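Local atomic coordinates of WZI (Escherichia coli, PDB entry 2YNK), a protein that probably binds capsular polysaccharide as an outer-membrane beta-barrel lectin and takes part in the assembly of the group 1 capsule. Residues W152-E157 with G272-F277; Y205-H210 with Y348-Y353; M307-I312 with Y326-D331; Q355-G360 with N401-H406. All blocks are in the same frame, centred on the assembly; numbering follows the deposited sequence.

Contact 1 of 4, residues W152-E157 with G272-F277; sequences WGPGYE and GFDFKF
P154 lies against strand 272-277 and carries most of this contact from the loop side. Its CG reaches the backbone O of F275 at 3.6 Å, its CD sits 3.7 Å from CB of D274, and the ring comes over the strand where D274 and K276 alternate with the outward-turned F275. The carboxylate of D274 bends alongside the loop backbone, OD2 standing 4.1 Å from CA of G153. The same oxygen is held by a salt bridge to R217; toward G153 it makes only a packing contact. K276 rises from the same side of the strand with CG opposite its backbone N (chi1 -176°) and a fully extended chain, which carries NZ up to the phenol of Y156. The ring of Y156 swings back from the loop toward the strand (chi1 -76°), leaving OH and NZ 4.4 Å apart, too far for a bond between them. Both instead meet E313, Y156 OH by a hydrogen bond and K276 NZ by a salt bridge that D19 of helix 8-19 supplements. The loop lies within the beta-barrel, packed on D274 and K276 and, through P154 and Y156, on Y290 of strand 287-295. No hydrogen bond joins the two segments directly: proline provides apolar packing, while the buried carboxylate of D274 and the ammonium of K276 are each paired outside them, which would probably favour their charged forms.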
loop_
_atom_site.group_PDB
_atom_site.type_symbol
_atom_site.label_atom_id
_atom_site.label_comp_id
_atom_site.label_asym_id
_atom_site.label_seq_id
_atom_site.Cartn_x
_atom_site.Cartn_y
_atom_site.Cartn_z
ATOM N N TRP A 152 5.092 1.284 0.369
ATOM C CA TRP A 152 6.386 1.321 1.054
ATOM C C TRP A 152 6.248 1.474 2.551
ATOM O O TRP A 152 6.030 2.580 3.065
ATOM C CB TRP A 152 7.241 2.436 0.481
ATOM C CG TRP A 152 7.861 2.089 -0.845
ATOM C CD1 TRP A 152 7.576 1.006 -1.674
ATOM C CD2 TRP A 152 8.877 2.852 -1.562
ATOM N NE1 TRP A 152 8.339 1.047 -2.807
ATOM C CE2 TRP A 152 9.146 2.117 -2.795
ATOM C CE3 TRP A 152 9.563 4.027 -1.316
ATOM C CZ2 TRP A 152 10.072 2.549 -3.712
ATOM C CZ3 TRP A 152 10.500 4.457 -2.246
ATOM C CH2 TRP A 152 10.747 3.737 -3.417
ATOM N N GLY A 153 6.375 0.347 3.261
ATOM C CA GLY A 153 6.433 0.355 4.713
ATOM C C GLY A 153 5.447 -0.575 5.379
ATOM O O GLY A 153 4.618 -1.184 4.716
ATOM N N PRO A 154 5.522 -0.674 6.711
ATOM C CA PRO A 154 4.773 -1.658 7.473
ATOM C C PRO A 154 3.393 -1.203 7.915
ATOM O O PRO A 154 2.664 -1.978 8.544
ATOM C CB PRO A 154 5.657 -1.871 8.693
ATOM C CG PRO A 154 6.275 -0.535 8.917
ATOM C CD PRO A 154 6.392 0.136 7.580
ATOM N N GLY A 155 3.024 0.027 7.586
ATOM C CA GLY A 155 1.757 0.569 8.028
ATOM C C GLY A 155 0.603 -0.078 7.308
ATOM O O GLY A 155 0.766 -0.580 6.193
ATOM N N TYR A 156 -0.559 -0.062 7.961
ATOM C CA TYR A 156 -1.795 -0.568 7.382
ATOM C C TYR A 156 -2.697 0.559 6.890
ATOM O O TYR A 156 -3.487 0.372 5.966
ATOM C CB TYR A 156 -2.537 -1.440 8.398
ATOM C CG TYR A 156 -1.917 -2.811 8.563
ATOM C CD1 TYR A 156 -2.127 -3.800 7.618
ATOM C CD2 TYR A 156 -1.100 -3.104 9.649
ATOM C CE1 TYR A 156 -1.557 -5.059 7.753
ATOM C CE2 TYR A 156 -0.529 -4.357 9.797
ATOM C CZ TYR A 156 -0.764 -5.335 8.845
ATOM O OH TYR A 156 -0.193 -6.576 8.962
ATOM N N GLU A 157 -2.572 1.727 7.506
ATOM C CA GLU A 157 -3.445 2.857 7.193
ATOM C C GLU A 157 -2.850 3.772 6.111
ATOM O O GLU A 157 -3.575 4.509 5.443
ATOM C CB GLU A 157 -3.726 3.659 8.458
ATOM C CG GLU A 157 -5.160 4.160 8.536
ATOM C CD GLU A 157 -6.121 3.088 9.001
ATOM O OE1 GLU A 157 -5.745 2.316 9.907
ATOM O OE2 GLU A 157 -7.248 3.021 8.470
ATOM N N GLY A 272 13.488 8.349 4.509
ATOM C CA GLY A 272 13.342 7.903 5.880
ATOM C C GLY A 272 13.483 6.409 6.090
ATOM O O GLY A 272 13.831 5.670 5.175
ATOM N N PHE A 273 13.194 5.979 7.317
ATOM C CA PHE A 273 13.366 4.591 7.728
ATOM C C PHE A 273 12.073 4.031 8.290
ATOM O O PHE A 273 11.198 4.776 8.743
ATOM C CB PHE A 273 14.456 4.471 8.794
ATOM C CG PHE A 273 15.734 5.167 8.438
ATOM C CD1 PHE A 273 16.547 4.676 7.431
ATOM C CD2 PHE A 273 16.130 6.309 9.113
ATOM C CE1 PHE A 273 17.736 5.308 7.099
ATOM C CE2 PHE A 273 17.310 6.956 8.783
ATOM C CZ PHE A 273 18.116 6.454 7.773
ATOM N N ASP A 274 11.968 2.709 8.254
ATOM C CA ASP A 274 10.869 1.995 8.895
ATOM C C ASP A 274 11.393 0.744 9.584
ATOM O O ASP A 274 12.497 0.286 9.295
ATOM C CB ASP A 274 9.759 1.643 7.892
ATOM C CG ASP A 274 10.274 1.454 6.465
ATOM O OD1 ASP A 274 10.650 2.459 5.801
ATOM O OD2 ASP A 274 10.282 0.298 5.993
ATOM N N PHE A 275 10.610 0.214 10.517
ATOM C CA PHE A 275 10.940 -1.054 11.168
ATOM C C PHE A 275 9.667 -1.819 11.516
ATOM O O PHE A 275 8.587 -1.231 11.632
ATOM C CB PHE A 275 11.767 -0.823 12.444
ATOM C CG PHE A 275 10.934 -0.445 13.636
ATOM C CD1 PHE A 275 10.384 -1.429 14.455
ATOM C CD2 PHE A 275 10.669 0.890 13.919
ATOM C CE1 PHE A 275 9.594 -1.081 15.537
ATOM C CE2 PHE A 275 9.882 1.243 15.003
ATOM C CZ PHE A 275 9.344 0.259 15.813
ATOM N N LYS A 276 9.809 -3.131 11.672
ATOM C CA LYS A 276 8.772 -3.971 12.261
ATOM C C LYS A 276 9.458 -4.994 13.185
ATOM O O LYS A 276 10.427 -5.647 12.781
ATOM C CB LYS A 276 7.928 -4.668 11.175
ATOM C CG LYS A 276 6.764 -5.481 11.741
ATOM C CD LYS A 276 5.921 -6.202 10.698
ATOM C CE LYS A 276 4.943 -7.175 11.368
ATOM N NZ LYS A 276 3.789 -7.623 10.525
ATOM N N PHE A 277 8.955 -5.119 14.415
ATOM C CA PHE A 277 9.538 -6.011 15.415
ATOM C C PHE A 277 8.544 -7.078 15.865
ATOM O O PHE A 277 7.572 -6.772 16.543
ATOM C CB PHE A 277 10.013 -5.206 16.626
ATOM C CG PHE A 277 10.789 -6.022 17.623
ATOM C CD1 PHE A 277 12.140 -6.279 17.429
ATOM C CD2 PHE A 277 10.174 -6.534 18.755
ATOM C CE1 PHE A 277 12.860 -7.031 18.347
ATOM C CE2 PHE A 277 10.889 -7.283 19.673
ATOM C CZ PHE A 277 12.233 -7.531 19.470
#

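Contact 2 of 4, residues Y205-H210 with Y348-Y353; sequences YNAVPH and YKDGYY
Y205 pushes its phenol into the turn made by residues 348-351, and its OH donates a hydrogen bond to the backbone O of G351 at 2.9 Å. With CG anti to the backbone N (chi1 -174°), the ring is sent out from its loop to that turn. The donor lies 19° from the plane of the G351 carbonyl. D350 slides past the ring in the opposite direction: its CB is 3.3 Å from Y205 CE1, and OD2 stands over one face, toward the rim. The backbone O of Y353 meets the ring edge. Y348 crosses Y205 at about a right angle, with Y205 CE2 arriving in the plane of the Y348 ring, 3.9 Å from CD1. CG2 of V208 touches the same CD1, and CB of A207 rests 3.5 Å from OD1 of D350. One shell out, G351 N bonds to Y348 O and closes the type I turn whose last residue, G351, supplies the accepting O; on the other side V208 N bonds to Y205 O. Y348 OH is fixed by the backbone O of G237. The contact joins two inter-strand loops of the barrel, one between strands 193-201 and 212-221, the other following strand 322-331, while Q235 of strand 226-236 touches both Y205 and Y348.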
loop_
_atom_site.group_PDB
_atom_site.type_symbol
_atom_site.label_atom_id
_atom_site.label_comp_id
_atom_site.label_asym_id
_atom_site.label_seq_id
_atom_site.Cartn_x
_atom_site.Cartn_y
_atom_site.Cartn_z
ATOM N N TYR A 205 0.141 16.871 -13.946
ATOM C CA TYR A 205 0.764 17.551 -12.830
ATOM C C TYR A 205 1.044 18.998 -13.261
ATOM O O TYR A 205 2.173 19.348 -13.611
ATOM C CB TYR A 205 2.013 16.788 -12.366
ATOM C CG TYR A 205 2.620 17.357 -11.125
ATOM C CD1 TYR A 205 2.053 17.127 -9.876
ATOM C CD2 TYR A 205 3.740 18.155 -11.197
ATOM C CE1 TYR A 205 2.608 17.662 -8.723
ATOM C CE2 TYR A 205 4.304 18.703 -10.059
ATOM C CZ TYR A 205 3.742 18.451 -8.822
ATOM O OH TYR A 205 4.325 19.017 -7.706
ATOM N N ASN A 206 -0.016 19.812 -13.235
ATOM C CA ASN A 206 -0.019 21.205 -13.765
ATOM C C ASN A 206 1.244 22.035 -13.549
ATOM O O ASN A 206 1.934 22.344 -14.500
ATOM C CB ASN A 206 -1.202 21.994 -13.204
ATOM C CG ASN A 206 -1.266 23.418 -13.753
ATOM O OD1 ASN A 206 -1.669 23.630 -14.898
ATOM N ND2 ASN A 206 -0.875 24.404 -12.933
ATOM N N ALA A 207 1.553 22.374 -12.304
ATOM C CA ALA A 207 2.657 23.297 -11.997
ATOM C C ALA A 207 3.992 22.985 -12.685
ATOM O O ALA A 207 4.796 23.897 -12.906
ATOM C CB ALA A 207 2.860 23.393 -10.491
ATOM N N VAL A 208 4.244 21.708 -12.983
ATOM C CA VAL A 208 5.463 21.284 -13.695
ATOM C C VAL A 208 5.157 19.991 -14.452
ATOM O O VAL A 208 5.456 18.877 -13.979
ATOM C CB VAL A 208 6.653 21.010 -12.750
ATOM C CG1 VAL A 208 7.932 20.866 -13.565
ATOM C CG2 VAL A 208 6.793 22.107 -11.703
ATOM N N PRO A 209 4.548 20.130 -15.636
ATOM C CA PRO A 209 4.076 18.968 -16.388
ATOM C C PRO A 209 5.132 17.867 -16.563
ATOM O O PRO A 209 6.319 18.146 -16.599
ATOM C CB PRO A 209 3.690 19.576 -17.748
ATOM C CG PRO A 209 3.403 21.007 -17.458
ATOM C CD PRO A 209 4.363 21.387 -16.383
ATOM N N HIS A 210 4.678 16.625 -16.679
ATOM C CA HIS A 210 5.559 15.453 -16.852
ATOM C C HIS A 210 6.670 15.384 -15.849
ATOM O O HIS A 210 7.813 15.167 -16.214
ATOM C CB HIS A 210 6.129 15.428 -18.263
ATOM C CG HIS A 210 5.145 15.874 -19.314
ATOM N ND1 HIS A 210 3.920 15.331 -19.437
ATOM C CD2 HIS A 210 5.246 16.851 -20.308
ATOM C CE1 HIS A 210 3.264 15.927 -20.458
ATOM N NE2 HIS A 210 4.076 16.856 -20.989
ATOM N N TYR A 348 8.113 22.327 -7.199
ATOM C CA TYR A 348 6.966 21.473 -7.467
ATOM C C TYR A 348 5.818 21.952 -6.584
ATOM O O TYR A 348 5.626 21.480 -5.470
ATOM C CB TYR A 348 7.345 19.990 -7.259
ATOM C CG TYR A 348 8.429 19.563 -8.230
ATOM C CD1 TYR A 348 8.111 19.139 -9.506
ATOM C CD2 TYR A 348 9.773 19.649 -7.889
ATOM C CE1 TYR A 348 9.093 18.773 -10.411
ATOM C CE2 TYR A 348 10.767 19.283 -8.785
ATOM C CZ TYR A 348 10.418 18.844 -10.047
ATOM O OH TYR A 348 11.389 18.490 -10.956
ATOM N N LYS A 349 5.065 22.914 -7.106
ATOM C CA LYS A 349 4.150 23.722 -6.289
ATOM C C LYS A 349 2.835 23.036 -5.998
ATOM O O LYS A 349 2.162 23.388 -5.035
ATOM C CB LYS A 349 3.891 25.079 -6.956
ATOM C CG LYS A 349 5.098 26.009 -6.963
ATOM C CD LYS A 349 4.729 27.343 -7.585
ATOM C CE LYS A 349 5.885 28.327 -7.593
ATOM N NZ LYS A 349 5.348 29.715 -7.697
ATOM N N ASP A 350 2.467 22.061 -6.826
ATOM C CA ASP A 350 1.289 21.222 -6.567
ATOM C C ASP A 350 1.565 20.263 -5.396
ATOM O O ASP A 350 0.682 19.509 -4.991
ATOM C CB ASP A 350 0.921 20.389 -7.800
ATOM C CG ASP A 350 0.162 21.162 -8.879
ATOM O OD1 ASP A 350 -0.055 22.394 -8.776
ATOM O OD2 ASP A 350 -0.226 20.480 -9.863
ATOM N N GLY A 351 2.795 20.258 -4.882
ATOM C CA GLY A 351 3.129 19.473 -3.705
ATOM C C GLY A 351 3.355 18.024 -4.065
ATOM O O GLY A 351 3.445 17.691 -5.239
ATOM N N TYR A 352 3.442 17.170 -3.045
ATOM C CA TYR A 352 3.680 15.728 -3.214
ATOM C C TYR A 352 2.320 15.031 -3.406
ATOM O O TYR A 352 1.886 14.217 -2.576
ATOM C CB TYR A 352 4.448 15.192 -2.002
ATOM C CG TYR A 352 5.018 13.788 -2.153
ATOM C CD1 TYR A 352 5.946 13.495 -3.148
ATOM C CD2 TYR A 352 4.652 12.765 -1.278
ATOM C CE1 TYR A 352 6.471 12.221 -3.292
ATOM C CE2 TYR A 352 5.172 11.488 -1.409
ATOM C CZ TYR A 352 6.081 11.220 -2.417
ATOM O OH TYR A 352 6.606 9.959 -2.562
ATOM N N TYR A 353 1.643 15.411 -4.498
ATOM C CA TYR A 353 0.295 14.948 -4.837
ATOM C C TYR A 353 0.149 14.804 -6.348
ATOM O O TYR A 353 0.609 15.667 -7.095
ATOM C CB TYR A 353 -0.768 15.960 -4.409
ATOM C CG TYR A 353 -0.834 16.269 -2.942
ATOM C CD1 TYR A 353 0.086 17.119 -2.355
ATOM C CD2 TYR A 353 -1.843 15.757 -2.151
ATOM C CE1 TYR A 353 0.025 17.436 -1.009
ATOM C CE2 TYR A 353 -1.920 16.062 -0.800
ATOM C CZ TYR A 353 -0.980 16.909 -0.234
ATOM O OH TYR A 353 -1.023 17.218 1.104
#

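Contact 3 of 4, residues M307-I312 with Y326-D331; sequences MFLGGI and YLEAHD
L309 and H330 lie side by side and point the same way, the leucine methyl CD1 sitting over one face of the imidazole, displaced toward the rim. From CD1 to the centroid of the H330 ring is 3.4 Å, 27° off the ring normal, a CH-pi contact. The first torsion of L309, with CG anti to the backbone N (chi1 170°), lays the leucine branch alongside H330 and brings CD1 over the ring. The edge of the same ring is turned to E328, two residues back on the strand: H330 NE2 donates a nearly straight bond to E328 OE2 at 2.7 Å, in the imidazole plane and on the anti side of the carboxylate. ND1 of H330 bonds to D361, so both ring nitrogens are engaged and the rotation of the ring is set. The backbones below are neighbours in the antiparallel barrel and form the hairpin of strands 306-317 and 322-331. F308 with D331, G310 with A329 and I312 with L327 are hydrogen-bonded pairs, for example A329 N to G310 O, 2.7 Å. L309 with H330 and G311 with E328 are the non-hydrogen-bonded pairs between them, and G311, with no side chain, lies with its CA 4.0 Å from CA of E328. On the other face of the sheet, CG2 of I312 touches CB of L327 at 3.8 Å. E328 OE1 receives bonds from Y290 OH and from Y156 N.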
loop_
_atom_site.group_PDB
_atom_site.type_symbol
_atom_site.label_atom_id
_atom_site.label_comp_id
_atom_site.label_asym_id
_atom_site.label_seq_id
_atom_site.Cartn_x
_atom_site.Cartn_y
_atom_site.Cartn_z
HETATM N N MSE A 307 7.964 13.431 9.429
HETATM C CA MSE A 307 6.623 12.902 9.671
HETATM C C MSE A 307 6.777 11.569 10.337
HETATM O O MSE A 307 7.733 10.846 10.070
HETATM C CB MSE A 307 5.884 12.752 8.347
HETATM C CG MSE A 307 5.722 14.129 7.712
HETATM SE SE MSE A 307 4.966 13.937 5.917
HETATM C CE MSE A 307 6.576 13.271 4.993
ATOM N N PHE A 308 5.829 11.233 11.204
ATOM C CA PHE A 308 5.923 10.037 12.021
ATOM C C PHE A 308 4.737 9.100 11.857
ATOM O O PHE A 308 3.614 9.519 11.533
ATOM C CB PHE A 308 6.053 10.425 13.483
ATOM C CG PHE A 308 7.341 11.105 13.805
ATOM C CD1 PHE A 308 7.461 12.486 13.680
ATOM C CD2 PHE A 308 8.442 10.369 14.224
ATOM C CE1 PHE A 308 8.653 13.122 13.979
ATOM C CE2 PHE A 308 9.637 10.999 14.525
ATOM C CZ PHE A 308 9.742 12.378 14.401
ATOM N N LEU A 309 5.015 7.822 12.095
ATOM C CA LEU A 309 4.012 6.777 12.040
ATOM C C LEU A 309 4.449 5.618 12.928
ATOM O O LEU A 309 5.613 5.224 12.910
ATOM C CB LEU A 309 3.838 6.312 10.605
ATOM C CG LEU A 309 2.993 5.063 10.344
ATOM C CD1 LEU A 309 2.427 5.152 8.931
ATOM C CD2 LEU A 309 3.784 3.766 10.565
ATOM N N GLY A 310 3.510 5.096 13.707
ATOM C CA GLY A 310 3.761 3.967 14.582
ATOM C C GLY A 310 2.502 3.148 14.749
ATOM O O GLY A 310 1.392 3.655 14.572
ATOM N N GLY A 311 2.675 1.872 15.080
ATOM C CA GLY A 311 1.545 0.982 15.324
ATOM C C GLY A 311 1.890 -0.340 15.994
ATOM O O GLY A 311 3.059 -0.716 16.146
ATOM N N ILE A 312 0.845 -1.049 16.393
ATOM C CA ILE A 312 0.982 -2.331 17.053
ATOM C C ILE A 312 -0.077 -3.241 16.446
ATOM O O ILE A 312 -1.210 -2.806 16.223
ATOM C CB ILE A 312 0.800 -2.173 18.580
ATOM C CG1 ILE A 312 1.041 -3.493 19.304
ATOM C CG2 ILE A 312 -0.581 -1.627 18.915
ATOM C CD1 ILE A 312 0.813 -3.401 20.797
ATOM N N TYR A 326 -5.106 -4.189 14.426
ATOM C CA TYR A 326 -4.003 -3.248 14.537
ATOM C C TYR A 326 -4.458 -1.949 15.191
ATOM O O TYR A 326 -5.636 -1.596 15.152
ATOM C CB TYR A 326 -3.339 -2.999 13.171
ATOM C CG TYR A 326 -4.190 -2.252 12.169
ATOM C CD1 TYR A 326 -4.526 -0.915 12.371
ATOM C CD2 TYR A 326 -4.635 -2.860 11.005
ATOM C CE1 TYR A 326 -5.298 -0.220 11.464
ATOM C CE2 TYR A 326 -5.408 -2.169 10.090
ATOM C CZ TYR A 326 -5.738 -0.846 10.329
ATOM O OH TYR A 326 -6.516 -0.135 9.436
ATOM N N LEU A 327 -3.514 -1.260 15.816
ATOM C CA LEU A 327 -3.746 0.076 16.342
ATOM C C LEU A 327 -2.591 0.922 15.837
ATOM O O LEU A 327 -1.429 0.569 16.050
ATOM C CB LEU A 327 -3.809 0.066 17.868
ATOM C CG LEU A 327 -4.280 1.366 18.532
ATOM C CD1 LEU A 327 -5.593 1.846 17.927
ATOM C CD2 LEU A 327 -4.430 1.210 20.043
ATOM N N GLU A 328 -2.906 2.021 15.150
ATOM C CA GLU A 328 -1.906 2.745 14.380
ATOM C C GLU A 328 -2.075 4.270 14.503
ATOM O O GLU A 328 -3.190 4.786 14.390
ATOM C CB GLU A 328 -2.005 2.298 12.914
ATOM C CG GLU A 328 -0.829 2.718 12.042
ATOM C CD GLU A 328 -0.824 2.053 10.677
ATOM O OE1 GLU A 328 -1.125 0.843 10.591
ATOM O OE2 GLU A 328 -0.504 2.735 9.677
ATOM N N ALA A 329 -0.967 4.981 14.735
ATOM C CA ALA A 329 -0.979 6.447 14.874
ATOM C C ALA A 329 -0.092 7.110 13.821
ATOM O O ALA A 329 1.022 6.649 13.589
ATOM C CB ALA A 329 -0.534 6.858 16.270
ATOM N N HIS A 330 -0.592 8.166 13.175
ATOM C CA HIS A 330 0.178 8.922 12.181
ATOM C C HIS A 330 0.292 10.365 12.575
ATOM O O HIS A 330 -0.607 10.914 13.200
ATOM C CB HIS A 330 -0.515 8.896 10.827
ATOM C CG HIS A 330 -0.577 7.538 10.173
ATOM N ND1 HIS A 330 -0.860 7.394 8.875
ATOM C CD2 HIS A 330 -0.374 6.251 10.676
ATOM C CE1 HIS A 330 -0.856 6.090 8.558
ATOM N NE2 HIS A 330 -0.559 5.394 9.662
ATOM N N ASP A 331 1.390 11.004 12.185
ATOM C CA ASP A 331 1.510 12.460 12.288
ATOM C C ASP A 331 2.265 13.001 11.079
ATOM O O ASP A 331 3.475 12.812 10.953
ATOM C CB ASP A 331 2.212 12.865 13.592
ATOM C CG ASP A 331 2.168 14.373 13.840
ATOM O OD1 ASP A 331 2.633 15.125 12.959
ATOM O OD2 ASP A 331 1.681 14.808 14.915
#

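Contact 4 of 4, residues Q355-G360 with N401-H406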
loop_
_atom_site.group_PDB
_atom_site.type_symbol
_atom_site.label_atom_id
_atom_site.label_comp_id
_atom_site.label_asym_id
_atom_site.label_seq_id
_atom_site.Cartn_x
_atom_site.Cartn_y
_atom_site.Cartn_z
ATOM N N GLN A 355 -2.896 14.683 -9.085
ATOM C CA GLN A 355 -4.318 14.975 -9.243
ATOM C C GLN A 355 -4.987 15.235 -7.911
ATOM O O GLN A 355 -6.126 14.832 -7.672
ATOM C CB GLN A 355 -5.007 13.861 -10.018
ATOM C CG GLN A 355 -4.394 13.693 -11.398
ATOM C CD GLN A 355 -4.845 12.454 -12.124
ATOM O OE1 GLN A 355 -4.698 11.337 -11.622
ATOM N NE2 GLN A 355 -5.358 12.636 -13.336
ATOM N N GLY A 356 -4.259 15.927 -7.042
ATOM C CA GLY A 356 -4.776 16.343 -5.749
ATOM C C GLY A 356 -4.635 15.281 -4.687
ATOM O O GLY A 356 -4.742 15.564 -3.489
ATOM N N TYR A 357 -4.401 14.047 -5.123
ATOM C CA TYR A 357 -4.364 12.932 -4.205
ATOM C C TYR A 357 -2.920 12.618 -3.841
ATOM O O TYR A 357 -2.033 12.601 -4.707
ATOM C CB TYR A 357 -5.159 11.763 -4.759
ATOM C CG TYR A 357 -6.641 11.919 -4.438
ATOM C CD1 TYR A 357 -7.381 12.970 -4.976
ATOM C CD2 TYR A 357 -7.285 11.056 -3.547
ATOM C CE1 TYR A 357 -8.717 13.145 -4.660
ATOM C CE2 TYR A 357 -8.623 11.222 -3.233
ATOM C CZ TYR A 357 -9.337 12.273 -3.795
ATOM O OH TYR A 357 -10.673 12.449 -3.493
ATOM N N PRO A 358 -2.666 12.460 -2.534
ATOM C CA PRO A 358 -1.319 12.296 -2.016
ATOM C C PRO A 358 -0.632 11.014 -2.497
ATOM O O PRO A 358 -1.263 9.974 -2.559
ATOM C CB PRO A 358 -1.541 12.238 -0.501
ATOM C CG PRO A 358 -2.921 11.722 -0.348
ATOM C CD PRO A 358 -3.675 12.365 -1.462
ATOM N N LEU A 359 0.640 11.148 -2.862
ATOM C CA LEU A 359 1.533 10.044 -3.148
ATOM C C LEU A 359 2.040 9.402 -1.840
ATOM O O LEU A 359 2.618 8.319 -1.848
ATOM C CB LEU A 359 2.738 10.540 -3.962
ATOM C CG LEU A 359 2.686 10.486 -5.486
ATOM C CD1 LEU A 359 1.607 11.403 -6.033
ATOM C CD2 LEU A 359 4.048 10.863 -6.048
ATOM N N GLY A 360 1.845 10.102 -0.728
ATOM C CA GLY A 360 2.225 9.605 0.578
ATOM C C GLY A 360 0.996 9.122 1.297
ATOM O O GLY A 360 0.242 8.329 0.751
ATOM N N ASN A 401 -4.249 19.641 -1.696
ATOM C CA ASN A 401 -4.833 18.389 -1.258
ATOM C C ASN A 401 -6.339 18.336 -1.511
ATOM O O ASN A 401 -7.125 18.773 -0.678
ATOM C CB ASN A 401 -4.544 18.206 0.237
ATOM C CG ASN A 401 -5.126 16.916 0.806
ATOM O OD1 ASN A 401 -5.738 16.117 0.089
ATOM N ND2 ASN A 401 -4.936 16.712 2.108
ATOM N N LYS A 402 -6.727 17.758 -2.643
ATOM C CA LYS A 402 -8.136 17.528 -2.970
ATOM C C LYS A 402 -8.787 16.345 -2.220
ATOM O O LYS A 402 -10.010 16.215 -2.218
ATOM C CB LYS A 402 -8.297 17.331 -4.489
ATOM C CG LYS A 402 -8.110 18.610 -5.303
ATOM C CD LYS A 402 -8.014 18.365 -6.810
ATOM C CE LYS A 402 -9.168 17.527 -7.388
ATOM N NZ LYS A 402 -8.924 16.043 -7.413
ATOM N N ALA A 403 -7.992 15.473 -1.604
ATOM C CA ALA A 403 -8.543 14.391 -0.782
ATOM C C ALA A 403 -9.246 14.980 0.434
ATOM O O ALA A 403 -10.360 14.599 0.775
ATOM C CB ALA A 403 -7.440 13.433 -0.334
ATOM N N PHE A 404 -8.573 15.899 1.110
ATOM C CA PHE A 404 -9.142 16.541 2.282
ATOM C C PHE A 404 -8.954 18.045 2.192
ATOM O O PHE A 404 -8.056 18.598 2.808
ATOM C CB PHE A 404 -8.551 15.918 3.531
ATOM C CG PHE A 404 -8.967 14.499 3.694
ATOM C CD1 PHE A 404 -10.166 14.195 4.319
ATOM C CD2 PHE A 404 -8.213 13.466 3.129
ATOM C CE1 PHE A 404 -10.579 12.878 4.440
ATOM C CE2 PHE A 404 -8.627 12.154 3.237
ATOM C CZ PHE A 404 -9.810 11.855 3.898
ATOM N N PRO A 405 -9.806 18.701 1.387
ATOM C CA PRO A 405 -9.662 20.118 1.058
ATOM C C PRO A 405 -9.710 21.053 2.260
ATOM O O PRO A 405 -9.030 22.070 2.248
ATOM C CB PRO A 405 -10.843 20.388 0.126
ATOM C CG PRO A 405 -11.823 19.304 0.422
ATOM C CD PRO A 405 -10.983 18.113 0.727
ATOM N N HIS A 406 -10.459 20.677 3.293
ATOM C CA HIS A 406 -10.761 21.570 4.403
ATOM C C HIS A 406 -10.216 21.104 5.715
ATOM O O HIS A 406 -10.041 19.899 5.948
ATOM C CB HIS A 406 -12.269 21.729 4.522
ATOM C CG HIS A 406 -12.953 21.975 3.199
ATOM N ND1 HIS A 406 -12.506 22.890 2.315
ATOM C CD2 HIS A 406 -14.075 21.380 2.618
ATOM C CE1 HIS A 406 -13.302 22.886 1.227
ATOM N NE2 HIS A 406 -14.261 21.958 1.415
#
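K402 NZ donates to the backbone O of Q355 at 3.1 Å, coming from above the carbonyl plane, 41° out of it. The lysine hooks over G356, its chain bending at the third and fourth torsions to turn the ammonium back toward the carbonyl of Q355, and its CB lies 3.9 Å from CA of G356. The bond belongs to a loop-to-loop contact of the barrel, where the end of the two-stranded hairpin 353-354 and 357-358 meets the loop between strands 383-393 and 408-422. Q355 and G356, both with positive phi, make the turn of that hairpin, and the O of G356 takes a weak bond from K402 N. Beside it, A403 lies over one face of the Y357 ring, offset toward the rim: its CB stands 4.0 Å from the centroid, a CH-pi contact, while K402 NZ stays near the ring plane, at the edge. The phenol OH of Y357 is bound by Q79. CD of P358 adds a looser apolar touch to the same A403 methyl. The loop is shaped by an Asx motif, in which OD1 of N401 accepts from F404 N at 3.0 Å, the donor standing 57° above the plane of the side-chain amide.

How the contacts relate
The four contacts lie in a single antiparallel beta-barrel. Contacts 1 and 3 sit close together, centres about 9 Å apart, and touch: E157 and Y156 of the loop 152-157 bond to Y326 and E328, so one loop within the barrel is hydrogen-bonded to strand 322-331 and packed on strand 268-278. Contacts 2 and 4 form a second group, centres about 12 Å apart, where Y352 and Y353 pack on P358, L359, G360 and N401. Between the groups the centres are 20 to 28 Å apart. Along the chain contacts 1 and 2 interleave, contact 3 falls between the two segments of contact 2, and contact 4 comes last. Contacts 1 and 3 involve the barrel wall and the loop packed on it; contacts 2 and 4 tie inter-strand loops together.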